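Local coordinates for fasciclin-1 (Drosophila melanogaster, PDB 1O70), which serves as a neural cell adhesion molecule, the chain here being its third and fourth FAS1 domains, at residues Tyr242-Leu247 against Ile268-Glu273. Sequence-based numbering, arbitrary orientation.
Sequences YTMKDL and IRVEEE
The capped first turn of helix 244-253 lies against strand 265-273 in the fourth FAS1 domain, where Val-270 meets Leu-247 and Met-244. The branched valine suits the extended backbone of a strand and offers one methyl to each partner: Val-270 CG2 lies 3.4 Å from Leu-247 CB, and Val-270 CG1 4.0 Å from Met-244 SD. Leu-247, whose branched apolar end suits a buried site between helix and strands, also touches Val-257 and Leu-259 of the edge strand 257-260. Methionine, long and flexible, turns its CG anti to the backbone N (chi1 -153°) and then bends at chi2 and chi3, so that its side chain crosses the valine at about a right angle; it also touches Tyr-277 and Val-288. All three residues are buried, where the first turn of the helix packs on the domain's mixed sheet. Its start is a capping box: Thr-243 N donates to Asp-246 OD2 at 2.9 Å, nearly straight but from above the carboxylate plane, and Asp-246 N returns a weak bond to Thr-243 OG1. Threonine suits the N-cap because its short side chain places a hydroxyl oxygen where a backbone N-H of the first turn can reach it, and aspartate because its carboxylate accepts in return.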
loop_
_atom_site.group_PDB
_atom_site.type_symbol
_atom_site.label_atom_id
_atom_site.label_comp_id
_atom_site.label_asym_id
_atom_site.label_seq_id
_atom_site.Cartn_x
_atom_site.Cartn_y
_atom_site.Cartn_z
ATOM N N TYR A 242 -2.015 -9.972 -9.131
ATOM C CA TYR A 242 -3.398 -10.089 -8.727
ATOM C C TYR A 242 -3.817 -8.998 -7.762
ATOM O O TYR A 242 -3.198 -8.820 -6.712
ATOM C CB TYR A 242 -3.625 -11.466 -8.110
ATOM C CG TYR A 242 -3.275 -12.593 -9.055
ATOM C CD1 TYR A 242 -1.947 -12.953 -9.289
ATOM C CD2 TYR A 242 -4.277 -13.272 -9.753
ATOM C CE1 TYR A 242 -1.629 -13.962 -10.196
ATOM C CE2 TYR A 242 -3.969 -14.279 -10.660
ATOM C CZ TYR A 242 -2.644 -14.619 -10.877
ATOM O OH TYR A 242 -2.342 -15.613 -11.777
ATOM N N THR A 243 -4.847 -8.242 -8.125
ATOM C CA THR A 243 -5.321 -7.214 -7.219
ATOM C C THR A 243 -6.279 -7.935 -6.292
ATOM O O THR A 243 -6.792 -9.011 -6.621
ATOM C CB THR A 243 -6.081 -6.066 -7.928
ATOM O OG1 THR A 243 -7.297 -6.563 -8.503
ATOM C CG2 THR A 243 -5.218 -5.450 -9.011
ATOM N N MET A 244 -6.511 -7.353 -5.127
ATOM C CA MET A 244 -7.395 -7.977 -4.174
ATOM C C MET A 244 -8.761 -8.168 -4.849
ATOM O O MET A 244 -9.460 -9.142 -4.580
ATOM C CB MET A 244 -7.482 -7.111 -2.912
ATOM C CG MET A 244 -7.802 -7.863 -1.643
ATOM S SD MET A 244 -6.828 -9.334 -1.341
ATOM C CE MET A 244 -5.409 -8.704 -0.557
ATOM N N LYS A 245 -9.113 -7.261 -5.757
ATOM C CA LYS A 245 -10.387 -7.346 -6.470
ATOM C C LYS A 245 -10.378 -8.519 -7.442
ATOM O O LYS A 245 -11.434 -9.033 -7.811
ATOM C CB LYS A 245 -10.658 -6.047 -7.231
ATOM C CG LYS A 245 -12.124 -5.730 -7.422
ATOM C CD LYS A 245 -12.296 -4.366 -8.054
ATOM C CE LYS A 245 -13.767 -4.023 -8.242
ATOM N NZ LYS A 245 -13.959 -2.757 -9.016
ATOM N N ASP A 246 -9.188 -8.943 -7.866
ATOM C CA ASP A 246 -9.088 -10.083 -8.773
ATOM C C ASP A 246 -9.337 -11.354 -7.975
ATOM O O ASP A 246 -10.127 -12.202 -8.377
ATOM C CB ASP A 246 -7.701 -10.187 -9.422
ATOM C CG ASP A 246 -7.414 -9.062 -10.401
ATOM O OD1 ASP A 246 -8.369 -8.474 -10.960
ATOM O OD2 ASP A 246 -6.218 -8.781 -10.633
ATOM N N LEU A 247 -8.663 -11.473 -6.838
ATOM C CA LEU A 247 -8.803 -12.651 -5.994
ATOM C C LEU A 247 -10.263 -12.866 -5.602
ATOM O O LEU A 247 -10.730 -14.001 -5.519
ATOM C CB LEU A 247 -7.936 -12.502 -4.743
ATOM C CG LEU A 247 -6.479 -12.137 -5.038
ATOM C CD1 LEU A 247 -5.726 -11.954 -3.735
ATOM C CD2 LEU A 247 -5.830 -13.224 -5.889
ATOM N N ILE A 268 -6.135 -20.198 -1.516
ATOM C CA ILE A 268 -6.797 -19.365 -0.536
ATOM C C ILE A 268 -8.138 -18.952 -1.093
ATOM O O ILE A 268 -8.483 -19.292 -2.222
ATOM C CB ILE A 268 -5.996 -18.082 -0.257
ATOM C CG1 ILE A 268 -5.822 -17.303 -1.564
ATOM C CG2 ILE A 268 -4.658 -18.423 0.375
ATOM C CD1 ILE A 268 -5.160 -15.962 -1.403
ATOM N N ARG A 269 -8.896 -18.217 -0.292
ATOM C CA ARG A 269 -10.184 -17.723 -0.730
ATOM C C ARG A 269 -10.277 -16.309 -0.184
ATOM O O ARG A 269 -9.918 -16.068 0.967
ATOM C CB ARG A 269 -11.299 -18.588 -0.170
ATOM C CG ARG A 269 -12.626 -18.282 -0.792
ATOM C CD ARG A 269 -13.747 -18.918 -0.021
ATOM N NE ARG A 269 -15.028 -18.420 -0.500
ATOM C CZ ARG A 269 -16.186 -18.634 0.112
ATOM N NH1 ARG A 269 -16.225 -19.342 1.239
ATOM N NH2 ARG A 269 -17.310 -18.149 -0.404
ATOM N N VAL A 270 -10.735 -15.372 -1.007
ATOM C CA VAL A 270 -10.842 -13.976 -0.588
ATOM C C VAL A 270 -12.285 -13.480 -0.605
ATOM O O VAL A 270 -13.019 -13.758 -1.550
ATOM C CB VAL A 270 -10.002 -13.058 -1.507
ATOM C CG1 VAL A 270 -10.041 -11.625 -0.986
ATOM C CG2 VAL A 270 -8.569 -13.564 -1.593
ATOM N N GLU A 271 -12.686 -12.739 0.427
ATOM C CA GLU A 271 -14.054 -12.223 0.502
ATOM C C GLU A 271 -14.114 -10.756 0.926
ATOM O O GLU A 271 -13.151 -10.224 1.472
ATOM C CB GLU A 271 -14.876 -13.047 1.498
ATOM C CG GLU A 271 -14.785 -14.549 1.293
ATOM C CD GLU A 271 -15.488 -15.336 2.389
ATOM O OE1 GLU A 271 -15.580 -14.827 3.535
ATOM O OE2 GLU A 271 -15.926 -16.476 2.112
ATOM N N GLU A 272 -15.244 -10.107 0.655
ATOM C CA GLU A 272 -15.444 -8.720 1.052
ATOM C C GLU A 272 -16.165 -8.765 2.391
ATOM O O GLU A 272 -17.066 -9.583 2.593
ATOM C CB GLU A 272 -16.157 -7.943 -0.056
ATOM C CG GLU A 272 -15.402 -7.911 -1.375
ATOM C CD GLU A 272 -16.139 -7.133 -2.449
ATOM O OE1 GLU A 272 -17.240 -6.619 -2.160
ATOM O OE2 GLU A 272 -15.614 -7.038 -3.578
ATOM N N GLU A 273 -15.762 -7.894 3.307
ATOM C CA GLU A 273 -16.373 -7.848 4.622
ATOM C C GLU A 273 -16.309 -6.446 5.191
ATOM O O GLU A 273 -15.254 -5.989 5.622
ATOM C CB GLU A 273 -15.659 -8.816 5.561
ATOM C CG GLU A 273 -16.506 -9.988 5.988
ATOM C CD GLU A 273 -15.703 -11.066 6.683
ATOM O OE1 GLU A 273 -14.974 -10.733 7.647
ATOM O OE2 GLU A 273 -15.809 -12.243 6.264
#